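Local coordinates for phosphate-binding protein (Xanthomonas axonopodis pv. citri, PDB 5UB3) that probably serves as a periplasmic receptor of the phosphonate-binding family, captured here with chloride, that works as a pair with a diguanylate cyclase, at residues 93-98 with 178-183; 79-84 with 213-218; 139-144 with 154-159. All blocks are in the same frame, centred on the assembly; numbering follows the deposited sequence.

Contact 1. Residues 93-98 with 178-183; sequences FHTLFF and VGALSN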
loop_
_atom_site.group_PDB
_atom_site.type_symbol
_atom_site.label_atom_id
_atom_site.label_comp_id
_atom_site.label_asym_id
_atom_site.label_seq_id
_atom_site.Cartn_x
_atom_site.Cartn_y
_atom_site.Cartn_z
ATOM N N PHE A 93 -4.906 3.513 8.401
ATOM C CA PHE A 93 -4.414 2.289 8.953
ATOM C C PHE A 93 -3.051 2.489 9.603
ATOM O O PHE A 93 -2.484 3.559 9.500
ATOM C CB PHE A 93 -4.496 1.174 7.912
ATOM C CG PHE A 93 -3.491 1.254 6.773
ATOM C CD1 PHE A 93 -2.713 2.384 6.506
ATOM C CD2 PHE A 93 -3.350 0.133 5.964
ATOM C CE1 PHE A 93 -1.815 2.404 5.464
ATOM C CE2 PHE A 93 -2.444 0.126 4.896
ATOM C CZ PHE A 93 -1.669 1.262 4.660
ATOM N N HIS A 94 -2.504 1.433 10.210
ATOM C CA HIS A 94 -1.188 1.489 10.801
ATOM C C HIS A 94 -0.549 0.145 10.739
ATOM O O HIS A 94 -1.215 -0.800 10.423
ATOM C CB HIS A 94 -1.176 1.993 12.243
ATOM C CG HIS A 94 -1.983 1.183 13.189
ATOM N ND1 HIS A 94 -3.327 1.371 13.361
ATOM C CD2 HIS A 94 -1.623 0.188 14.026
ATOM C CE1 HIS A 94 -3.771 0.548 14.292
ATOM N NE2 HIS A 94 -2.758 -0.193 14.691
ATOM N N THR A 95 0.753 0.134 11.001
ATOM C CA THR A 95 1.518 -1.105 11.027
ATOM C C THR A 95 1.566 -1.649 12.437
ATOM O O THR A 95 1.692 -0.886 13.399
ATOM C CB THR A 95 2.878 -0.911 10.385
ATOM O OG1 THR A 95 2.669 -0.794 8.967
ATOM C CG2 THR A 95 3.759 -2.125 10.653
ATOM N N LEU A 96 1.397 -2.958 12.545
ATOM C CA LEU A 96 1.684 -3.648 13.777
ATOM C C LEU A 96 2.808 -4.642 13.593
ATOM O O LEU A 96 3.006 -5.230 12.510
ATOM C CB LEU A 96 0.435 -4.270 14.356
ATOM C CG LEU A 96 -0.515 -5.107 13.535
ATOM C CD1 LEU A 96 0.189 -6.421 13.320
ATOM C CD2 LEU A 96 -1.892 -5.324 14.194
ATOM N N PHE A 97 3.597 -4.770 14.633
ATOM C CA PHE A 97 4.666 -5.757 14.637
ATOM C C PHE A 97 4.165 -6.846 15.524
ATOM O O PHE A 97 3.664 -6.577 16.604
ATOM C CB PHE A 97 5.931 -5.182 15.216
ATOM C CG PHE A 97 6.611 -4.159 14.337
ATOM C CD1 PHE A 97 6.105 -2.884 14.233
ATOM C CD2 PHE A 97 7.771 -4.466 13.669
ATOM C CE1 PHE A 97 6.738 -1.939 13.457
ATOM C CE2 PHE A 97 8.409 -3.541 12.877
ATOM C CZ PHE A 97 7.905 -2.255 12.796
ATOM N N PHE A 98 4.332 -8.091 15.118
ATOM C CA PHE A 98 3.874 -9.164 15.937
ATOM C C PHE A 98 4.896 -10.289 16.000
ATOM O O PHE A 98 5.718 -10.449 15.101
ATOM C CB PHE A 98 2.537 -9.678 15.424
ATOM C CG PHE A 98 2.623 -10.311 14.094
ATOM C CD1 PHE A 98 2.492 -9.533 12.941
ATOM C CD2 PHE A 98 2.878 -11.692 13.967
ATOM C CE1 PHE A 98 2.612 -10.109 11.691
ATOM C CE2 PHE A 98 2.983 -12.269 12.735
ATOM C CZ PHE A 98 2.864 -11.489 11.591
ATOM N N VAL A 178 9.873 -11.827 13.858
ATOM C CA VAL A 178 8.882 -10.736 13.908
ATOM C C VAL A 178 8.250 -10.531 12.567
ATOM O O VAL A 178 8.884 -10.695 11.515
ATOM C CB VAL A 178 9.487 -9.412 14.426
ATOM C CG1 VAL A 178 8.420 -8.362 14.617
ATOM C CG2 VAL A 178 10.332 -9.563 15.685
ATOM N N GLY A 179 6.956 -10.166 12.580
ATOM C CA GLY A 179 6.272 -9.873 11.368
ATOM C C GLY A 179 5.689 -8.479 11.399
ATOM O O GLY A 179 5.438 -7.976 12.480
ATOM N N ALA A 180 5.542 -7.853 10.221
ATOM C CA ALA A 180 4.878 -6.551 10.132
ATOM C C ALA A 180 3.714 -6.692 9.179
ATOM O O ALA A 180 3.863 -7.220 8.119
ATOM C CB ALA A 180 5.812 -5.480 9.677
ATOM N N LEU A 181 2.536 -6.259 9.622
ATOM C CA LEU A 181 1.332 -6.187 8.765
ATOM C C LEU A 181 0.503 -4.973 9.180
ATOM O O LEU A 181 0.730 -4.449 10.286
ATOM C CB LEU A 181 0.492 -7.399 8.999
ATOM C CG LEU A 181 0.947 -8.749 8.484
ATOM C CD1 LEU A 181 -0.058 -9.796 8.916
ATOM C CD2 LEU A 181 1.029 -8.766 6.984
ATOM N N SER A 182 -0.498 -4.572 8.362
ATOM C CA SER A 182 -1.407 -3.485 8.779
ATOM C C SER A 182 -2.353 -4.035 9.848
ATOM O O SER A 182 -2.617 -5.233 9.947
ATOM C CB SER A 182 -2.294 -2.951 7.624
ATOM O OG SER A 182 -3.332 -3.869 7.395
ATOM N N ASN A 183 -2.910 -3.125 10.614
ATOM C CA ASN A 183 -3.927 -3.472 11.581
ATOM C C ASN A 183 -5.127 -4.066 10.926
ATOM O O ASN A 183 -5.772 -4.878 11.487
ATOM C CB ASN A 183 -4.316 -2.253 12.375
ATOM C CG ASN A 183 -4.948 -1.182 11.513
ATOM O OD1 ASN A 183 -4.434 -0.759 10.471
ATOM N ND2 ASN A 183 -6.107 -0.764 11.945
#
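His94 O takes the backbone N-H of Asn183 at 2.9 Å and also a CA-H...O contact from Ser182 CA. Beside it the amide of Asn183 reaches back: OD1 accepts His94 N at 2.9 Å, the donor standing 53° above the carbonyl plane rather than on a lone pair. With CG of Asn183 held between its own backbone N and carbonyl carbon (chi1 64°), the amide lies stacked on the imidazole of His94, the two planes 19° apart. CB of Asn183 sits over one ring face, 3.6 Å from the centroid, a CH-pi contact. The far end of this ring is fixed from outside, NE2 bonding to Arg205. Next door, Ser182 caps the helix that follows, OG accepting Asp185 N, while its CB meets CD2 of Phe93.

Beyond the His94-Asn183 pair the segments run as antiparallel strands in one of the two alpha/beta lobes of a periplasmic binding protein. Leu96 and Leu181 exchange two backbone bonds, and so do Phe98 and Gly179; Gly179 N to Phe98 O is 2.8 Å. Gly179, lacking a side chain, lets the Phe98 ring fold across the neighbouring strand: Gly179 CA lies over one face, 4.0 Å from the centroid, and Phe98 CE1 touches Leu181 CG at 3.9 Å. Trp186 and Phe200 meet the same ring from outside the two segments. On the opposite face of the sheet Phe97 meets CG1 of Val178 at the edge of its ring, through CD2, 4.1 Å away, and helix 124-136 packs on Thr95 and Phe97.

Contact 2. Residues 79-84 with 213-218; sequences AHPLLM and VEMVRT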
loop_
_atom_site.group_PDB
_atom_site.type_symbol
_atom_site.label_atom_id
_atom_site.label_comp_id
_atom_site.label_asym_id
_atom_site.label_seq_id
_atom_site.Cartn_x
_atom_site.Cartn_y
_atom_site.Cartn_z
ATOM N N ALA A 79 3.301 11.117 -10.541
ATOM C CA ALA A 79 1.907 11.179 -10.169
ATOM C C ALA A 79 1.610 12.116 -8.971
ATOM O O ALA A 79 2.488 12.402 -8.148
ATOM C CB ALA A 79 1.443 9.798 -9.859
ATOM N N HIS A 80 0.359 12.538 -8.855
ATOM C CA HIS A 80 -0.054 13.415 -7.755
ATOM C C HIS A 80 -1.419 12.974 -7.265
ATOM O O HIS A 80 -2.166 12.357 -8.020
ATOM C CB HIS A 80 -0.044 14.896 -8.183
ATOM C CG HIS A 80 -0.896 15.164 -9.385
ATOM N ND1 HIS A 80 -0.436 14.960 -10.665
ATOM C CD2 HIS A 80 -2.152 15.635 -9.508
ATOM C CE1 HIS A 80 -1.396 15.230 -11.533
ATOM N NE2 HIS A 80 -2.439 15.657 -10.860
ATOM N N PRO A 81 -1.767 13.308 -6.022
ATOM C CA PRO A 81 -3.043 12.842 -5.489
ATOM C C PRO A 81 -4.279 13.455 -6.145
ATOM O O PRO A 81 -4.267 14.635 -6.451
ATOM C CB PRO A 81 -2.960 13.233 -4.001
ATOM C CG PRO A 81 -1.497 13.424 -3.714
ATOM C CD PRO A 81 -0.871 13.862 -4.974
ATOM N N LEU A 82 -5.307 12.651 -6.368
ATOM C CA LEU A 82 -6.567 13.088 -6.912
ATOM C C LEU A 82 -7.608 13.160 -5.804
ATOM O O LEU A 82 -8.291 14.180 -5.680
ATOM C CB LEU A 82 -7.059 12.065 -7.919
ATOM C CG LEU A 82 -8.364 12.416 -8.643
ATOM C CD1 LEU A 82 -8.039 13.294 -9.799
ATOM C CD2 LEU A 82 -9.039 11.148 -9.116
ATOM N N LEU A 83 -7.752 12.056 -5.064
ATOM C CA LEU A 83 -8.775 11.843 -4.029
ATOM C C LEU A 83 -8.192 10.998 -2.931
ATOM O O LEU A 83 -7.348 10.163 -3.203
ATOM C CB LEU A 83 -10.006 11.095 -4.583
ATOM C CG LEU A 83 -10.920 11.884 -5.503
ATOM C CD1 LEU A 83 -11.955 10.998 -6.159
ATOM C CD2 LEU A 83 -11.531 13.056 -4.743
ATOM N N MET A 84 -8.565 11.233 -1.681
ATOM C CA MET A 84 -8.260 10.303 -0.603
ATOM C C MET A 84 -9.311 9.212 -0.639
ATOM O O MET A 84 -10.465 9.465 -0.939
ATOM C CB MET A 84 -8.232 10.976 0.783
ATOM C CG MET A 84 -7.256 12.100 0.896
ATOM S SD MET A 84 -5.553 11.692 0.500
ATOM C CE MET A 84 -5.240 10.427 1.763
ATOM N N VAL A 213 -5.181 6.232 -1.620
ATOM C CA VAL A 213 -5.294 7.486 -2.355
ATOM C C VAL A 213 -5.361 7.127 -3.820
ATOM O O VAL A 213 -4.676 6.214 -4.306
ATOM C CB VAL A 213 -4.109 8.420 -2.047
ATOM C CG1 VAL A 213 -2.797 7.769 -2.311
ATOM C CG2 VAL A 213 -4.156 9.748 -2.796
ATOM N N GLU A 214 -6.180 7.869 -4.553
ATOM C CA GLU A 214 -6.190 7.820 -6.003
ATOM C C GLU A 214 -5.138 8.787 -6.516
ATOM O O GLU A 214 -5.134 9.982 -6.167
ATOM C CB GLU A 214 -7.606 8.242 -6.513
ATOM C CG GLU A 214 -8.712 7.406 -5.890
ATOM C CD GLU A 214 -8.436 5.928 -6.052
ATOM O OE1 GLU A 214 -8.281 5.530 -7.213
ATOM O OE2 GLU A 214 -8.359 5.183 -5.036
ATOM N N MET A 215 -4.268 8.304 -7.384
ATOM C CA MET A 215 -3.244 9.128 -7.974
ATOM C C MET A 215 -3.457 9.187 -9.460
ATOM O O MET A 215 -3.906 8.214 -10.086
ATOM C CB MET A 215 -1.856 8.586 -7.732
ATOM C CG MET A 215 -1.509 8.258 -6.294
ATOM S SD MET A 215 -1.182 9.735 -5.290
ATOM C CE MET A 215 0.398 10.241 -5.878
ATOM N N VAL A 216 -3.117 10.329 -10.028
ATOM C CA VAL A 216 -3.121 10.459 -11.475
ATOM C C VAL A 216 -1.805 10.942 -11.942
ATOM O O VAL A 216 -1.065 11.680 -11.251
ATOM C CB VAL A 216 -4.220 11.370 -12.047
ATOM C CG1 VAL A 216 -5.599 10.765 -11.815
ATOM C CG2 VAL A 216 -4.084 12.792 -11.533
ATOM N N ARG A 217 -1.511 10.588 -13.178
ATOM C CA ARG A 217 -0.215 10.863 -13.693
ATOM C C ARG A 217 0.024 12.346 -13.881
ATOM O O ARG A 217 -0.851 13.110 -14.265
ATOM C CB ARG A 217 0.029 10.143 -14.992
ATOM C CG ARG A 217 -0.762 10.656 -16.165
ATOM C CD ARG A 217 -0.202 10.007 -17.404
ATOM N NE ARG A 217 -0.997 10.399 -18.534
ATOM C CZ ARG A 217 -0.795 11.495 -19.269
ATOM N NH1 ARG A 217 0.185 12.360 -19.023
ATOM N NH2 ARG A 217 -1.612 11.731 -20.266
ATOM N N THR A 218 1.298 12.671 -13.687
ATOM C CA THR A 218 1.875 13.929 -14.120
ATOM C C THR A 218 1.493 14.169 -15.550
ATOM O O THR A 218 1.609 13.266 -16.426
ATOM C CB THR A 218 3.380 13.826 -14.077
ATOM O OG1 THR A 218 3.806 13.513 -12.754
ATOM C CG2 THR A 218 4.079 15.156 -14.606
HETATM O O HOH W 1 2.239 14.541 -10.910
#
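Leu82 N and Glu214 O make the shortest backbone bond between the strands, 2.7 Å, and Leu83 O accepts Glu214 N directly afterwards. Two successive residues thus stand opposite the single residue Glu214. The packing is close here. CG2 of Val213, anti to its backbone N, lies 3.2 Å from Leu83 O and also touches CB of Pro81. Met215 is bent at both chi2 and chi3 (-75° and -73°), which lays its thioether alongside the proline: SD is 3.6 Å from Pro81 CA and CE 3.9 Å from Pro81 CD. Leu82, whose CB points toward the partner strand, brings CD1 to Val216 CG1, on the side covered by helix 222-235. The carboxylate of Glu214 leads away from 79-84 and is gripped by Ser64, Thr85 and Trp62. Buried Ala79 and Val216 belong to this packed part, and His80 and Val216 trade two backbone bonds.

The solvent side is the edge formed by the His80 ring and Thr218. The imidazole leans over the neighbouring strand with NE2 3.4 Å from CG2 of Val216. Water 1 lies in the ring plane at its edge, 2.7 Å from ND1, and donates to OG1 of Thr218, which also bonds to Gly77 O; His80 NE2 is bonded to Glu225, so both ring nitrogens are engaged and the ring's rotation is fixed. Arg217 turns away to a salt bridge with Asp61, while its NH1 reaches Thr218 O at 3.1 Å. The one-residue shift in register between Pro81 and Leu83 is a classic beta bulge in an antiparallel strand pair.

Contact 3. Residues 139-144 with 154-159; sequences IACDVL and GSAGYL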
loop_
_atom_site.group_PDB
_atom_site.type_symbol
_atom_site.label_atom_id
_atom_site.label_comp_id
_atom_site.label_asym_id
_atom_site.label_seq_id
_atom_site.Cartn_x
_atom_site.Cartn_y
_atom_site.Cartn_z
ATOM N N ILE A 139 17.017 1.533 15.334
ATOM C CA ILE A 139 17.154 0.089 15.321
ATOM C C ILE A 139 17.674 -0.281 13.921
ATOM O O ILE A 139 16.927 -0.232 12.902
ATOM C CB ILE A 139 15.832 -0.612 15.602
ATOM C CG1 ILE A 139 15.409 -0.343 17.038
ATOM C CG2 ILE A 139 15.945 -2.092 15.320
ATOM C CD1 ILE A 139 14.028 -0.828 17.365
ATOM N N ALA A 140 18.940 -0.663 13.853
ATOM C CA ALA A 140 19.517 -1.060 12.587
ATOM C C ALA A 140 18.837 -2.340 12.085
ATOM O O ALA A 140 18.475 -3.237 12.862
ATOM C CB ALA A 140 21.014 -1.253 12.734
ATOM N N CYS A 141 18.620 -2.386 10.785
ATOM C CA CYS A 141 17.936 -3.511 10.214
ATOM C C CYS A 141 18.484 -3.793 8.847
ATOM O O CYS A 141 18.081 -3.183 7.877
ATOM C CB CYS A 141 16.436 -3.243 10.198
ATOM S SG CYS A 141 15.499 -4.798 9.929
ATOM N N ASP A 142 19.452 -4.727 8.792
ATOM C CA ASP A 142 20.155 -5.037 7.607
ATOM C C ASP A 142 19.390 -6.027 6.782
ATOM O O ASP A 142 18.686 -6.894 7.336
ATOM C CB ASP A 142 21.515 -5.654 7.946
ATOM C CG ASP A 142 22.385 -4.716 8.805
ATOM O OD1 ASP A 142 22.597 -3.583 8.375
ATOM O OD2 ASP A 142 22.867 -5.148 9.851
ATOM N N VAL A 143 19.501 -5.945 5.465
ATOM C CA VAL A 143 18.841 -6.953 4.639
ATOM C C VAL A 143 19.511 -8.302 4.868
ATOM O O VAL A 143 20.745 -8.385 4.874
ATOM C CB VAL A 143 18.723 -6.568 3.155
ATOM C CG1 VAL A 143 20.054 -6.553 2.447
ATOM C CG2 VAL A 143 17.791 -7.551 2.456
ATOM N N LEU A 144 18.702 -9.340 5.094
ATOM C CA LEU A 144 19.228 -10.693 5.167
ATOM C C LEU A 144 18.953 -11.441 3.873
ATOM O O LEU A 144 17.932 -11.282 3.254
ATOM C CB LEU A 144 18.680 -11.413 6.351
ATOM C CG LEU A 144 18.941 -10.735 7.701
ATOM C CD1 LEU A 144 18.188 -11.550 8.773
ATOM C CD2 LEU A 144 20.416 -10.585 8.043
ATOM N N GLY A 154 23.387 -6.764 18.034
ATOM C CA GLY A 154 23.155 -5.368 18.162
ATOM C C GLY A 154 22.221 -4.883 17.075
ATOM O O GLY A 154 21.658 -3.801 17.209
ATOM N N SER A 155 22.013 -5.641 16.000
ATOM C CA SER A 155 21.134 -5.143 14.909
ATOM C C SER A 155 20.006 -6.142 14.623
ATOM O O SER A 155 20.141 -7.316 14.958
ATOM C CB SER A 155 21.951 -4.881 13.649
ATOM O OG SER A 155 22.927 -3.905 13.896
ATOM N N ALA A 156 18.910 -5.671 14.055
ATOM C CA ALA A 156 17.949 -6.555 13.461
ATOM C C ALA A 156 18.369 -6.843 12.013
ATOM O O ALA A 156 19.362 -6.279 11.460
ATOM C CB ALA A 156 16.587 -5.930 13.482
ATOM N N GLY A 157 17.611 -7.725 11.398
ATOM C CA GLY A 157 17.717 -8.000 10.001
ATOM C C GLY A 157 16.341 -8.317 9.450
ATOM O O GLY A 157 15.450 -8.812 10.200
ATOM N N TYR A 158 16.154 -8.048 8.178
ATOM C CA TYR A 158 14.868 -8.320 7.563
ATOM C C TYR A 158 14.984 -9.251 6.418
ATOM O O TYR A 158 16.020 -9.290 5.729
ATOM C CB TYR A 158 14.115 -7.061 7.167
ATOM C CG TYR A 158 14.652 -6.320 6.004
ATOM C CD1 TYR A 158 15.687 -5.460 6.161
ATOM C CD2 TYR A 158 14.099 -6.461 4.739
ATOM C CE1 TYR A 158 16.186 -4.766 5.092
ATOM C CE2 TYR A 158 14.576 -5.758 3.677
ATOM C CZ TYR A 158 15.616 -4.911 3.862
ATOM O OH TYR A 158 16.140 -4.180 2.851
ATOM N N LEU A 159 13.913 -10.007 6.234
ATOM C CA LEU A 159 13.756 -10.887 5.105
ATOM C C LEU A 159 12.471 -10.534 4.353
ATOM O O LEU A 159 11.386 -10.479 4.956
ATOM C CB LEU A 159 13.649 -12.301 5.603
ATOM C CG LEU A 159 14.941 -12.821 6.171
ATOM C CD1 LEU A 159 14.683 -13.967 7.112
ATOM C CD2 LEU A 159 15.817 -13.245 5.011
HETATM O O HOH W 2 21.983 -7.242 11.140
#
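Asp142 bonds through its backbone to two residues of the neighbouring strand, N to Ala156 O and O to Tyr158 N, as expected for parallel beta pairing. Strand 141-143 runs beside strand 156-160, which also pairs in parallel with strand 115-118, in the same alpha/beta lobe of the periplasmic binding protein fold as strand 178-182. Two further backbone bonds complete the set: Ala156 N to Ala140 O at 2.7 Å and Leu144 N to Tyr158 O at 2.8 Å. The strand segments are turned 40° from each other.

Water adds a polar link on the exposed margin. Water 2 donates to OD2 of Asp142 and to Ala156 O, at 2.6 and 2.8 Å, so that this carbonyl receives both the Asp142 N-H and a water.

Apolar contacts lie on both faces of the pair. On one, SG of Cys141 touches CB of Ala156 and CB of Tyr158; on the other, CB of Leu144 meets CD2 of Leu159 at 3.7 Å, and CG of Leu144 packs directly on CA of Gly157, 3.8 Å away.

Aromatic contacts centre on Tyr158. Its CG stands between the backbone N and the carbonyl carbon (chi1 72°), which carries the ring across to strand 141-143, while Tyr127 and Met131 of helix 124-136 also touch this side chain. SG of Cys141 approaches the ring at its edge, and Cys141 O lies in the ring plane. Val143 instead comes over a face: its CG2 is 4.1 Å from the ring centroid, 28° off the normal, and Val143 CB lies 3.5 Å from Tyr158 OH.

After strands 4-8, 39-42 and 62-66 the chain enters contact 2 at strand 79-87, then contact 1 at strand 92-100 directly after it. Residues 139-144 and 154-159 follow, and contact 3 closes the shortest loop, with 9 residues between its segments. Contact 1 closes next, when 178-183 returns to 93-98, and contact 2 last, at 213-218. The three loops nest without crossing. Contact 2 lies in one lobe and contacts 1 and 3 in the other, their centres about 17 Å apart. Strand 209-217, pairing with both 79-87 and 92-100, runs between the lobes, while strand 115-118 bridges 156-160 and 178-182.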